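Local coordinates for putative secreted endoglycosylceramidase (Rhodococcus hoagii, PDB 6JYZ), which probably hydrolyses O-glycosidic bonds as a glycoside hydrolase family 5 endogalactosylceramidase, acting on galactose-linked ceramide glycolipids, at residues Q443-V452 and G465-L476; M74-V82 and A402-R411. One frame throughout, in Å; residues are numbered along the deposited sequence.

From the N terminus, contact 2 opens first: residues 74-82 lead from helix 68-75 into strand 81-86 of the catalytic barrel, and meet residues 402-411 only after 319 residues, which carry most of the glycoside hydrolase fold. Contact 1 opens after contact 2 has closed, joining 443-452 to 465-476 across 12 residues, nearly all in strands 452-457 and 460-467. The two are in series. Contact 2 fastens the barrel to the start of the C-terminal beta region, and contact 1 adds strand 444-447 to the edge of the last sheet and links that sheet to strand 460-467. Their centres lie about 20 Å apart, with strands 409-414, 431-437 and 460-467 paired in succession between them.

Contact 1. Residues Q443-V452 and G465-L476; sequences QLDTVNVADV and GEAAGEYSVTTL
Asn448 donates in the plane of its own amide: Glu470 O lies 3.0 Å from Asn448 ND2, although the donor stands 40° above the plane of the accepting carbonyl. A water donating to Asn448 O and Glu470 O and accepting from Ala468 N fills out this corner. The Tyr471 ring leads away, its OH bound to Pro414 O, and leaves only CB to touch Val449 CG2. Between Asp445 and Val447 on one strand and Thr474 and Ser472 on the other, four backbone bonds zip 444-447 antiparallel onto 471-475, so that 444-447 is the outermost strand of a four-stranded antiparallel sheet. Beyond Asn448 the chain leaves this sheet, as in a beta sandwich, and Ala450 pairs with Glu466 of strand 460-467 through two backbone bonds. Val473 points between the two sheets: with CG1 anti to the backbone N (chi1 -178°), that methyl reaches Leu444 CD1 at 4.0 Å, while CG2 lies 4.1 Å from Val449 CG2. Val449 CG1 packs on bare Gly465, 3.7 Å from its CA. On the face carrying Asp445 and Val447, a single water joins Ser472 OG, Thr474 OG1 and Asp445 O. At the C terminus, Leu476 CD2 rests 3.5 Å from Asp445 CB.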
ATOM      1  N   GLN A 443     -21.399  20.722  -9.655  1.00 17.91           N
ATOM      2  CA  GLN A 443     -21.847  21.628 -10.705  1.00 16.47           C
ATOM      3  C   GLN A 443     -20.819  21.509 -11.800  1.00 18.59           C
ATOM      4  O   GLN A 443     -19.736  22.027 -11.692  1.00 19.89           O
ATOM      5  CB  GLN A 443     -22.029  23.029 -10.127  1.00 18.38           C
ATOM      6  CG  GLN A 443     -23.154  23.106  -9.129  1.00 18.76           C
ATOM      7  CD  GLN A 443     -24.517  22.869  -9.713  1.00 16.84           C
ATOM      8  OE1 GLN A 443     -24.640  22.829 -10.928  1.00 18.40           O
ATOM      9  NE2 GLN A 443     -25.502  22.667  -8.876  1.00 19.26           N
ATOM     10  N   LEU A 444     -21.156  20.761 -12.877  1.00 17.44           N
ATOM     11  CA  LEU A 444     -20.164  20.345 -13.860  1.00 17.91           C
ATOM     12  C   LEU A 444     -20.468  20.839 -15.270  1.00 14.82           C
ATOM     13  O   LEU A 444     -21.684  21.050 -15.559  1.00 19.29           O
ATOM     14  CB  LEU A 444     -20.123  18.805 -13.913  1.00 19.26           C
ATOM     15  CG  LEU A 444     -19.866  18.175 -12.538  1.00 21.87           C
ATOM     16  CD1 LEU A 444     -19.927  16.645 -12.679  1.00 21.70           C
ATOM     17  CD2 LEU A 444     -18.499  18.636 -12.008  1.00 21.88           C
ATOM     18  N   ASP A 445     -19.483  21.033 -16.090  1.00 16.06           N
ATOM     19  CA  ASP A 445     -19.588  21.231 -17.527  1.00 17.67           C
ATOM     20  C   ASP A 445     -19.073  19.972 -18.177  1.00 15.67           C
ATOM     21  O   ASP A 445     -17.914  19.569 -17.978  1.00 16.68           O
ATOM     22  CB  ASP A 445     -18.672  22.355 -18.086  1.00 21.25           C
ATOM     23  CG  ASP A 445     -18.815  22.650 -19.592  1.00 24.38           C
ATOM     24  OD1 ASP A 445     -19.693  22.041 -20.256  1.00 23.97           O
ATOM     25  OD2 ASP A 445     -18.081  23.512 -20.121  1.00 28.25           O
ATOM     26  N   THR A 446     -19.936  19.238 -18.866  1.00 14.22           N
ATOM     27  CA  THR A 446     -19.616  17.982 -19.457  1.00 14.96           C
ATOM     28  C   THR A 446     -19.578  18.010 -20.981  1.00 17.31           C
ATOM     29  O   THR A 446     -20.655  17.758 -21.630  1.00 23.05           O
ATOM     30  CB  THR A 446     -20.650  16.932 -19.105  1.00 16.09           C
ATOM     31  OG1 THR A 446     -21.986  17.437 -19.394  1.00 15.45           O
ATOM     32  CG2 THR A 446     -20.649  16.630 -17.632  1.00 17.86           C
ATOM     33  N   VAL A 447     -18.426  18.142 -21.584  1.00 12.56           N
ATOM     34  CA  VAL A 447     -18.312  18.347 -23.016  1.00 12.80           C
ATOM     35  C   VAL A 447     -18.149  17.017 -23.681  1.00 12.26           C
ATOM     36  O   VAL A 447     -17.144  16.304 -23.453  1.00 13.30           O
ATOM     37  CB  VAL A 447     -17.127  19.275 -23.333  1.00 13.19           C
ATOM     38  CG1 VAL A 447     -16.948  19.419 -24.826  1.00 15.69           C
ATOM     39  CG2 VAL A 447     -17.319  20.594 -22.626  1.00 15.75           C
ATOM     40  N   ASN A 448     -19.095  16.640 -24.549  1.00 11.60           N
ATOM     41  CA  ASN A 448     -19.071  15.397 -25.322  1.00 12.59           C
ATOM     42  C   ASN A 448     -19.176  14.166 -24.459  1.00 12.62           C
ATOM     43  O   ASN A 448     -18.479  13.159 -24.652  1.00 14.64           O
ATOM     44  CB  ASN A 448     -17.880  15.238 -26.283  1.00 12.89           C
ATOM     45  CG  ASN A 448     -17.665  16.431 -27.160  1.00 13.67           C
ATOM     46  OD1 ASN A 448     -18.654  17.073 -27.608  1.00 15.18           O
ATOM     47  ND2 ASN A 448     -16.447  16.797 -27.499  1.00 15.48           N
ATOM     48  N   VAL A 449     -20.035  14.227 -23.467  1.00 13.67           N
ATOM     49  CA  VAL A 449     -20.372  13.101 -22.621  1.00 14.46           C
ATOM     50  C   VAL A 449     -21.878  12.856 -22.758  1.00 16.15           C
ATOM     51  O   VAL A 449     -22.659  13.745 -22.364  1.00 17.05           O
ATOM     52  CB  VAL A 449     -19.949  13.339 -21.171  1.00 13.53           C
ATOM     53  CG1 VAL A 449     -20.205  12.048 -20.364  1.00 15.17           C
ATOM     54  CG2 VAL A 449     -18.468  13.756 -21.115  1.00 14.94           C
ATOM     55  N   ALA A 450     -22.243  11.668 -23.258  1.00 16.15           N
ATOM     56  CA  ALA A 450     -23.658  11.305 -23.412  1.00 17.69           C
ATOM     57  C   ALA A 450     -24.153  10.613 -22.170  1.00 19.82           C
ATOM     58  O   ALA A 450     -23.440   9.938 -21.452  1.00 19.28           O
ATOM     59  CB  ALA A 450     -23.778  10.377 -24.583  1.00 21.42           C
ATOM     60  N   ASP A 451     -25.473  10.724 -21.929  1.00 23.34           N
ATOM     61  CA  ASP A 451     -26.153   9.960 -20.877  1.00 23.92           C
ATOM     62  C   ASP A 451     -25.547  10.220 -19.499  1.00 20.48           C
ATOM     63  O   ASP A 451     -25.408   9.322 -18.708  1.00 22.43           O
ATOM     64  CB  ASP A 451     -26.290   8.474 -21.226  1.00 27.68           C
ATOM     65  CG  ASP A 451     -27.128   8.333 -22.496  1.00 37.14           C
ATOM     66  OD1 ASP A 451     -28.085   9.151 -22.686  1.00 43.22           O
ATOM     67  OD2 ASP A 451     -26.800   7.462 -23.311  1.00 45.38           O
ATOM     68  N   VAL A 452     -25.172  11.472 -19.237  1.00 21.15           N
ATOM     69  CA  VAL A 452     -24.618  11.779 -17.931  1.00 20.55           C
ATOM     70  C   VAL A 452     -25.596  11.466 -16.812  1.00 20.05           C
ATOM     71  O   VAL A 452     -26.790  11.905 -16.954  1.00 23.35           O
ATOM     72  CB  VAL A 452     -24.192  13.242 -17.830  1.00 22.38           C
ATOM     73  CG1 VAL A 452     -23.994  13.684 -16.400  1.00 24.11           C
ATOM     74  CG2 VAL A 452     -22.896  13.455 -18.602  1.00 22.92           C
ATOM     75  N   GLY A 465     -21.090   8.496 -17.479  1.00 14.02           N
ATOM     76  CA  GLY A 465     -21.457   9.001 -18.772  1.00 15.92           C
ATOM     77  C   GLY A 465     -20.660   8.331 -19.864  1.00 14.29           C
ATOM     78  O   GLY A 465     -19.751   7.542 -19.546  1.00 16.34           O
ATOM     79  N   GLU A 466     -20.989   8.499 -21.115  1.00 15.18           N
ATOM     80  CA  GLU A 466     -20.337   7.811 -22.210  1.00 15.09           C
ATOM     81  C   GLU A 466     -19.575   8.778 -23.092  1.00 15.58           C
ATOM     82  O   GLU A 466     -20.141   9.760 -23.586  1.00 16.98           O
ATOM     83  CB  GLU A 466     -21.395   7.140 -23.121  1.00 20.79           C
ATOM     84  CG  GLU A 466     -20.802   6.086 -24.058  1.00 27.47           C
ATOM     85  CD  GLU A 466     -20.222   4.793 -23.472  1.00 34.10           C
ATOM     86  OE1 GLU A 466     -20.463   4.511 -22.283  1.00 32.53           O
ATOM     87  OE2 GLU A 466     -19.525   4.053 -24.224  1.00 42.81           O
ATOM     88  N   ALA A 467     -18.305   8.437 -23.391  1.00 14.06           N
ATOM     89  CA  ALA A 467     -17.453   9.216 -24.269  1.00 13.95           C
ATOM     90  C   ALA A 467     -17.279   8.458 -25.570  1.00 14.46           C
ATOM     91  O   ALA A 467     -17.300   7.217 -25.567  1.00 15.67           O
ATOM     92  CB  ALA A 467     -16.092   9.434 -23.584  1.00 17.08           C
ATOM     93  N   ALA A 468     -16.984   9.198 -26.642  1.00 14.56           N
ATOM     94  CA  ALA A 468     -16.734   8.611 -27.954  1.00 15.09           C
ATOM     95  C   ALA A 468     -15.816   9.517 -28.746  1.00 17.88           C
ATOM     96  O   ALA A 468     -16.022   9.854 -29.902  1.00 22.69           O
ATOM     97  CB  ALA A 468     -18.067   8.382 -28.643  1.00 19.21           C
ATOM     98  N   GLY A 469     -14.719   9.960 -28.137  1.00 15.62           N
ATOM     99  CA  GLY A 469     -13.800  10.914 -28.750  1.00 15.41           C
ATOM    100  C   GLY A 469     -13.259  11.853 -27.661  1.00 13.54           C
ATOM    101  O   GLY A 469     -13.177  11.457 -26.477  1.00 14.26           O
ATOM    102  N   GLU A 470     -12.922  13.075 -28.012  1.00 13.50           N
ATOM    103  CA  GLU A 470     -12.471  14.038 -27.027  1.00 14.16           C
ATOM    104  C   GLU A 470     -13.594  14.304 -26.047  1.00 12.49           C
ATOM    105  O   GLU A 470     -14.763  14.523 -26.480  1.00 14.88           O
ATOM    106  CB  GLU A 470     -12.092  15.362 -27.675  1.00 16.51           C
ATOM    107  CG  GLU A 470     -10.794  15.327 -28.468  1.00 20.18           C
ATOM    108  CD  GLU A 470     -10.283  16.723 -28.856  1.00 22.67           C
ATOM    109  OE1 GLU A 470     -11.041  17.700 -28.737  1.00 26.70           O
ATOM    110  OE2 GLU A 470      -9.134  16.788 -29.292  1.00 29.07           O
ATOM    111  N   TYR A 471     -13.317  14.494 -24.785  1.00 11.86           N
ATOM    112  CA  TYR A 471     -14.293  14.845 -23.789  1.00 11.31           C
ATOM    113  C   TYR A 471     -13.682  15.581 -22.619  1.00 11.18           C
ATOM    114  O   TYR A 471     -12.446  15.484 -22.429  1.00 11.53           O
ATOM    115  CB  TYR A 471     -15.049  13.618 -23.271  1.00 11.98           C
ATOM    116  CG  TYR A 471     -14.125  12.651 -22.531  1.00 11.89           C
ATOM    117  CD1 TYR A 471     -13.892  12.800 -21.150  1.00 13.62           C
ATOM    118  CD2 TYR A 471     -13.439  11.677 -23.219  1.00 12.25           C
ATOM    119  CE1 TYR A 471     -12.937  11.990 -20.519  1.00 13.09           C
ATOM    120  CE2 TYR A 471     -12.512  10.831 -22.586  1.00 13.18           C
ATOM    121  CZ  TYR A 471     -12.267  11.041 -21.254  1.00 13.17           C
ATOM    122  OH  TYR A 471     -11.355  10.173 -20.633  1.00 15.28           O
ATOM    123  N   SER A 472     -14.468  16.256 -21.839  1.00 10.69           N
ATOM    124  CA  SER A 472     -13.967  16.827 -20.607  1.00 10.92           C
ATOM    125  C   SER A 472     -15.099  16.901 -19.625  1.00 11.56           C
ATOM    126  O   SER A 472     -16.290  17.014 -19.982  1.00 12.30           O
ATOM    127  CB  SER A 472     -13.283  18.150 -20.802  1.00 12.64           C
ATOM    128  OG  SER A 472     -14.277  19.107 -21.313  1.00 14.49           O
ATOM    129  N   VAL A 473     -14.780  16.867 -18.348  1.00 11.17           N
ATOM    130  CA  VAL A 473     -15.724  17.028 -17.263  1.00 11.10           C
ATOM    131  C   VAL A 473     -15.094  17.983 -16.287  1.00 12.32           C
ATOM    132  O   VAL A 473     -14.077  17.621 -15.623  1.00 12.20           O
ATOM    133  CB  VAL A 473     -16.118  15.709 -16.549  1.00 12.09           C
ATOM    134  CG1 VAL A 473     -17.133  16.018 -15.480  1.00 14.17           C
ATOM    135  CG2 VAL A 473     -16.588  14.681 -17.541  1.00 12.76           C
ATOM    136  N   THR A 474     -15.561  19.222 -16.168  1.00 14.01           N
ATOM    137  CA  THR A 474     -14.870  20.239 -15.390  1.00 15.64           C
ATOM    138  C   THR A 474     -15.881  20.926 -14.492  1.00 18.84           C
ATOM    139  O   THR A 474     -17.118  20.906 -14.631  1.00 19.18           O
ATOM    140  CB  THR A 474     -13.841  21.024 -16.254  1.00 22.34           C
ATOM    141  OG1 THR A 474     -14.543  21.700 -17.263  1.00 22.73           O
ATOM    142  CG2 THR A 474     -12.800  20.251 -17.051  1.00 24.32           C
ATOM    143  N   THR A 475     -15.382  21.503 -13.420  1.00 21.38           N
ATOM    144  CA  THR A 475     -16.218  22.490 -12.721  1.00 23.44           C
ATOM    145  C   THR A 475     -16.406  23.797 -13.498  1.00 25.20           C
ATOM    146  O   THR A 475     -15.535  24.330 -14.210  1.00 27.34           O
ATOM    147  CB  THR A 475     -15.649  22.836 -11.354  1.00 26.43           C
ATOM    148  OG1 THR A 475     -14.406  23.427 -11.622  1.00 35.15           O
ATOM    149  CG2 THR A 475     -15.258  21.561 -10.622  1.00 24.37           C
ATOM    150  N   LEU A 476     -17.654  24.273 -13.379  1.00 26.93           N
ATOM    151  CA  LEU A 476     -18.172  25.423 -14.122  1.00 29.33           C
ATOM    152  C   LEU A 476     -17.461  26.716 -13.693  1.00 42.75           C
ATOM    153  O   LEU A 476     -17.415  26.941 -12.455  1.00 44.32           O
ATOM    154  CB  LEU A 476     -19.645  25.467 -13.751  1.00 32.41           C
ATOM    155  CG  LEU A 476     -20.467  24.458 -14.531  1.00 29.47           C
ATOM    156  CD1 LEU A 476     -21.929  24.611 -14.188  1.00 30.29           C
ATOM    157  CD2 LEU A 476     -20.234  24.642 -16.025  1.00 31.98           C
TER
HETATM  158  O   HOH W   1     -15.642  20.444 -19.380  1.00 18.82           O
HETATM  159  O   HOH W   2     -16.737  12.110 -26.422  1.00 24.87           O

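Contact 2. Residues M74-V82 and A402-R411. With IPA (isopropyl alcohol), chain C.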
ATOM      1  N   MET A  74     -14.811   3.643   3.782  1.00 11.91           N
ATOM      2  CA  MET A  74     -13.794   3.995   2.764  1.00 12.92           C
ATOM      3  C   MET A  74     -14.483   4.483   1.506  1.00 12.08           C
ATOM      4  O   MET A  74     -14.013   5.477   0.906  1.00 12.29           O
ATOM      5  CB  MET A  74     -12.979   2.753   2.402  1.00 12.80           C
ATOM      6  CG  MET A  74     -12.085   2.346   3.584  1.00 14.29           C
ATOM      7  SD  MET A  74     -11.302   0.696   3.200  1.00 15.74           S
ATOM      8  CE  MET A  74     -11.352  -0.016   4.844  1.00 18.71           C
ATOM      9  N   ALA A  75     -15.524   3.782   1.077  1.00 12.22           N
ATOM     10  CA  ALA A  75     -16.241   4.208  -0.131  1.00 12.11           C
ATOM     11  C   ALA A  75     -16.853   5.605   0.075  1.00 13.74           C
ATOM     12  O   ALA A  75     -16.980   6.341  -0.916  1.00 13.91           O
ATOM     13  CB  ALA A  75     -17.295   3.213  -0.477  1.00 14.32           C
ATOM     14  N   ALA A  76     -17.196   5.959   1.326  1.00 13.47           N
ATOM     15  CA  ALA A  76     -17.780   7.269   1.584  1.00 14.26           C
ATOM     16  C   ALA A  76     -16.749   8.374   1.535  1.00 15.97           C
ATOM     17  O   ALA A  76     -17.145   9.576   1.567  1.00 16.78           O
ATOM     18  CB  ALA A  76     -18.538   7.199   2.890  1.00 15.84           C
ATOM     19  N   LEU A  77     -15.429   8.075   1.438  1.00 13.76           N
ATOM     20  CA  LEU A  77     -14.395   9.047   1.132  1.00 13.05           C
ATOM     21  C   LEU A  77     -13.994   8.979  -0.333  1.00 12.10           C
ATOM     22  O   LEU A  77     -13.029   9.676  -0.702  1.00 14.25           O
ATOM     23  CB  LEU A  77     -13.176   8.833   2.040  1.00 14.34           C
ATOM     24  CG  LEU A  77     -13.494   9.051   3.494  1.00 16.11           C
ATOM     25  CD1 LEU A  77     -12.384   8.473   4.386  1.00 22.11           C
ATOM     26  CD2 LEU A  77     -13.659  10.544   3.815  1.00 19.29           C
ATOM     27  N   GLY A  78     -14.665   8.148  -1.125  1.00 11.15           N
ATOM     28  CA  GLY A  78     -14.369   8.089  -2.553  1.00 11.25           C
ATOM     29  C   GLY A  78     -13.338   7.005  -2.939  1.00 10.72           C
ATOM     30  O   GLY A  78     -13.065   6.857  -4.119  1.00 10.80           O
ATOM     31  N   PHE A  79     -12.800   6.269  -1.943  1.00 10.42           N
ATOM     32  CA  PHE A  79     -11.700   5.351  -2.279  1.00 10.20           C
ATOM     33  C   PHE A  79     -12.183   4.199  -3.145  1.00 10.20           C
ATOM     34  O   PHE A  79     -13.279   3.665  -2.936  1.00 10.64           O
ATOM     35  CB  PHE A  79     -11.176   4.769  -0.970  1.00 10.65           C
ATOM     36  CG  PHE A  79     -10.571   5.734  -0.012  1.00 11.16           C
ATOM     37  CD1 PHE A  79     -10.280   7.046  -0.372  1.00 12.57           C
ATOM     38  CD2 PHE A  79     -10.225   5.309   1.269  1.00 11.20           C
ATOM     39  CE1 PHE A  79      -9.662   7.917   0.545  1.00 13.66           C
ATOM     40  CE2 PHE A  79      -9.653   6.183   2.178  1.00 13.16           C
ATOM     41  CZ  PHE A  79      -9.351   7.471   1.809  1.00 14.23           C
ATOM     42  N   ASP A  80     -11.354   3.815  -4.111  1.00  9.19           N
ATOM     43  CA  ASP A  80     -11.646   2.677  -4.959  1.00  9.69           C
ATOM     44  C   ASP A  80     -10.556   1.589  -4.912  1.00  9.43           C
ATOM     45  O   ASP A  80     -10.615   0.672  -5.706  1.00  9.63           O
ATOM     46  CB  ASP A  80     -11.895   3.065  -6.426  1.00  9.72           C
ATOM     47  CG  ASP A  80     -10.671   3.611  -7.100  1.00 10.43           C
ATOM     48  OD1 ASP A  80      -9.610   3.726  -6.448  1.00 10.29           O
ATOM     49  OD2 ASP A  80     -10.784   3.904  -8.346  1.00 11.07           O
ATOM     50  N   VAL A  81      -9.673   1.683  -3.916  1.00  9.07           N
ATOM     51  CA  VAL A  81      -8.697   0.604  -3.711  1.00  9.32           C
ATOM     52  C   VAL A  81      -8.385   0.579  -2.225  1.00  9.10           C
ATOM     53  O   VAL A  81      -8.468   1.556  -1.505  1.00 10.25           O
ATOM     54  CB  VAL A  81      -7.403   0.845  -4.541  1.00  8.89           C
ATOM     55  CG1 VAL A  81      -6.545   1.980  -3.985  1.00 10.21           C
ATOM     56  CG2 VAL A  81      -6.572  -0.424  -4.673  1.00 10.79           C
ATOM     57  N   VAL A  82      -7.976  -0.613  -1.801  1.00  9.15           N
ATOM     58  CA  VAL A  82      -7.394  -0.814  -0.474  1.00  9.76           C
ATOM     59  C   VAL A  82      -6.096  -1.610  -0.646  1.00  9.01           C
ATOM     60  O   VAL A  82      -6.025  -2.529  -1.461  1.00  9.54           O
ATOM     61  CB  VAL A  82      -8.356  -1.589   0.432  1.00 10.55           C
ATOM     62  CG1 VAL A  82      -8.792  -2.890  -0.164  1.00 14.11           C
ATOM     63  CG2 VAL A  82      -7.748  -1.900   1.776  1.00 13.93           C
ATOM     64  N   ALA A 402      -8.532  14.187   5.853  1.00 13.11           N
ATOM     65  CA  ALA A 402      -9.633  13.520   5.179  1.00 13.24           C
ATOM     66  C   ALA A 402     -10.166  14.349   4.015  1.00 13.92           C
ATOM     67  O   ALA A 402     -10.505  13.755   2.981  1.00 14.44           O
ATOM     68  CB  ALA A 402     -10.761  13.115   6.100  1.00 14.20           C
ATOM     69  N   GLU A 403     -10.233  15.684   4.176  1.00 14.47           N
ATOM     70  CA  GLU A 403     -10.819  16.434   3.081  1.00 15.57           C
ATOM     71  C   GLU A 403      -9.925  16.390   1.864  1.00 15.79           C
ATOM     72  O   GLU A 403     -10.416  16.477   0.737  1.00 17.14           O
ATOM     73  CB  GLU A 403     -11.174  17.841   3.553  1.00 20.67           C
ATOM     74  CG  GLU A 403     -10.059  18.751   3.910  1.00 22.89           C
ATOM     75  CD  GLU A 403     -10.543  20.151   4.329  1.00 33.06           C
ATOM     76  OE1 GLU A 403     -11.777  20.361   4.430  1.00 40.89           O
ATOM     77  OE2 GLU A 403      -9.697  21.021   4.502  1.00 34.92           O
ATOM     78  N   GLN A 404      -8.592  16.306   2.007  1.00 13.14           N
ATOM     79  CA  GLN A 404      -7.748  16.145   0.844  1.00 12.80           C
ATOM     80  C   GLN A 404      -7.896  14.762   0.215  1.00 12.13           C
ATOM     81  O   GLN A 404      -7.934  14.609  -1.014  1.00 13.04           O
ATOM     82  CB  GLN A 404      -6.279  16.383   1.232  1.00 13.97           C
ATOM     83  CG  GLN A 404      -5.984  17.806   1.677  1.00 14.27           C
ATOM     84  CD  GLN A 404      -6.285  18.788   0.579  1.00 15.14           C
ATOM     85  OE1 GLN A 404      -5.998  18.566  -0.600  1.00 15.47           O
ATOM     86  NE2 GLN A 404      -6.811  19.920   1.023  1.00 18.67           N
ATOM     87  N   LEU A 405      -7.992  13.735   1.057  1.00 12.19           N
ATOM     88  CA  LEU A 405      -8.065  12.384   0.546  1.00 12.36           C
ATOM     89  C   LEU A 405      -9.359  12.095  -0.191  1.00 12.18           C
ATOM     90  O   LEU A 405      -9.436  11.242  -1.045  1.00 13.29           O
ATOM     91  CB  LEU A 405      -7.890  11.369   1.674  1.00 12.26           C
ATOM     92  CG  LEU A 405      -6.564  11.471   2.447  1.00 12.80           C
ATOM     93  CD1 LEU A 405      -6.519  10.364   3.493  1.00 15.08           C
ATOM     94  CD2 LEU A 405      -5.354  11.419   1.526  1.00 14.54           C
ATOM     95  N   ALA A 406     -10.431  12.848   0.147  1.00 12.49           N
ATOM     96  CA  ALA A 406     -11.741  12.657  -0.479  1.00 12.83           C
ATOM     97  C   ALA A 406     -11.901  13.459  -1.780  1.00 11.55           C
ATOM     98  O   ALA A 406     -13.009  13.432  -2.346  1.00 12.09           O
ATOM     99  CB  ALA A 406     -12.842  13.009   0.509  1.00 13.93           C
ATOM    100  N   ARG A 407     -10.885  14.161  -2.217  1.00 11.00           N
ATOM    101  CA  ARG A 407     -11.038  15.021  -3.389  1.00 11.29           C
ATOM    102  C   ARG A 407     -11.538  14.269  -4.599  1.00 11.41           C
ATOM    103  O   ARG A 407     -11.230  13.098  -4.860  1.00 12.18           O
ATOM    104  CB  ARG A 407      -9.737  15.750  -3.710  1.00 11.61           C
ATOM    105  CG  ARG A 407      -9.530  16.944  -2.766  1.00 12.26           C
ATOM    106  CD  ARG A 407      -8.109  17.495  -2.754  1.00 14.33           C
ATOM    107  NE  ARG A 407      -7.646  17.819  -4.082  1.00 14.13           N
ATOM    108  CZ  ARG A 407      -6.395  18.252  -4.396  1.00 13.10           C
ATOM    109  NH1 ARG A 407      -5.534  18.511  -3.412  1.00 14.66           N
ATOM    110  NH2 ARG A 407      -6.044  18.325  -5.667  1.00 16.23           N
ATOM    111  N   ALA A 408     -12.319  14.970  -5.438  1.00 11.56           N
ATOM    112  CA  ALA A 408     -12.898  14.425  -6.648  1.00 10.88           C
ATOM    113  C   ALA A 408     -11.823  13.846  -7.565  1.00 10.34           C
ATOM    114  O   ALA A 408     -10.706  14.440  -7.720  1.00 11.72           O
ATOM    115  CB  ALA A 408     -13.644  15.569  -7.393  1.00 11.39           C
ATOM    116  N   TYR A 409     -12.130  12.755  -8.259  1.00 10.24           N
ATOM    117  CA  TYR A 409     -11.230  12.205  -9.265  1.00  9.52           C
ATOM    118  C   TYR A 409     -11.985  11.277 -10.193  1.00  9.89           C
ATOM    119  O   TYR A 409     -12.992  10.686  -9.780  1.00 10.59           O
ATOM    120  CB  TYR A 409     -10.017  11.440  -8.630  1.00 10.37           C
ATOM    121  CG  TYR A 409     -10.355  10.114  -7.955  1.00  9.44           C
ATOM    122  CD1 TYR A 409     -11.064  10.095  -6.774  1.00 10.94           C
ATOM    123  CD2 TYR A 409      -9.987   8.930  -8.547  1.00 10.18           C
ATOM    124  CE1 TYR A 409     -11.421   8.888  -6.157  1.00 11.17           C
ATOM    125  CE2 TYR A 409     -10.311   7.713  -7.931  1.00 10.52           C
ATOM    126  CZ  TYR A 409     -11.045   7.706  -6.766  1.00 10.71           C
ATOM    127  OH  TYR A 409     -11.343   6.485  -6.170  1.00 11.99           O
ATOM    128  N   PRO A 410     -11.477  11.035 -11.384  1.00  9.67           N
ATOM    129  CA  PRO A 410     -12.039  10.014 -12.279  1.00 10.84           C
ATOM    130  C   PRO A 410     -11.517   8.637 -11.858  1.00 11.38           C
ATOM    131  O   PRO A 410     -10.284   8.387 -11.879  1.00 11.48           O
ATOM    132  CB  PRO A 410     -11.538  10.407 -13.678  1.00 11.35           C
ATOM    133  CG  PRO A 410     -10.201  11.131 -13.378  1.00 10.87           C
ATOM    134  CD  PRO A 410     -10.391  11.833 -12.056  1.00 10.60           C
ATOM    135  N   ARG A 411     -12.403   7.747 -11.483  1.00 10.43           N
ATOM    136  CA  ARG A 411     -12.052   6.356 -11.196  1.00 11.01           C
ATOM    137  C   ARG A 411     -11.623   5.618 -12.443  1.00 10.56           C
ATOM    138  O   ARG A 411     -10.617   4.861 -12.460  1.00 11.67           O
ATOM    139  CB  ARG A 411     -13.235   5.626 -10.543  1.00 11.51           C
ATOM    140  CG  ARG A 411     -13.670   6.206  -9.204  1.00 11.98           C
ATOM    141  CD  ARG A 411     -15.088   5.659  -8.872  1.00 13.48           C
ATOM    142  NE  ARG A 411     -15.184   4.197  -8.861  1.00 12.53           N
ATOM    143  CZ  ARG A 411     -15.240   3.413  -7.776  1.00 11.56           C
ATOM    144  NH1 ARG A 411     -15.244   3.902  -6.570  1.00 11.65           N
ATOM    145  NH2 ARG A 411     -15.263   2.123  -8.012  1.00 13.12           N
TER
HETATM  146  C1  IPA C 502     -12.742   1.843 -11.360  1.00 30.23           C
HETATM  147  C2  IPA C 502     -14.194   1.593 -11.777  1.00 30.30           C
HETATM  148  C3  IPA C 502     -14.707   0.231 -11.440  1.00 32.81           C
HETATM  149  O2  IPA C 502     -15.064   2.493 -11.080  1.00 22.94           O
HETATM  150  O   HOH W   3     -15.425   6.590  -5.609  1.00 13.72           O
HETATM  151  O   HOH W   4     -15.806   2.968  -3.834  1.00 11.80           O
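Gly78 O is gripped by two donors, the phenol of Tyr409, whose OH lies 2.7 Å away, and a water that also accepts from Arg411 NH1. The carbonyl meets the edge of the tyrosine ring, close to its plane. Tyr409 CG sits between its backbone N and carbonyl carbon (chi1 70°), which aims the phenol at the turn. A Schellman motif with Gly78 at its positive phi follows helix 68-75, just before strand 81-86 enters the family 5 barrel. Leu77 O is buried without a hydrogen-bond donor; the CA-H of Ala406 points at it, with Ala406 CA 3.3 Å away, while Leu77 CD2 packs against Ala406 CB. Phe79 turns an edge to helix 399-405, its CE1 3.7 Å from Leu405 O.

The Asp80 carboxylate stands almost perpendicular (85°) to the Tyr409 ring without bonding to its hydroxyl; OD1 accepts from Arg43 N. Asp80 CB lies over one face of the Arg411 guanidinium, toward its rim, 3.5 Å from NH1. A second water joins NH1 to Phe79 O. On another edge, O2 of an isopropyl alcohol, probably from the crystallisation liquor, accepts from Arg411 NE at 2.8 Å and from NH2, and also bonds Glu433. Asp80 OD2 remains 4.4 Å from Arg411 NE and well out of the guanidinium plane, so their attraction is probably purely electrostatic, the directional bonds going to the waters, the alcohol and Gly117 O.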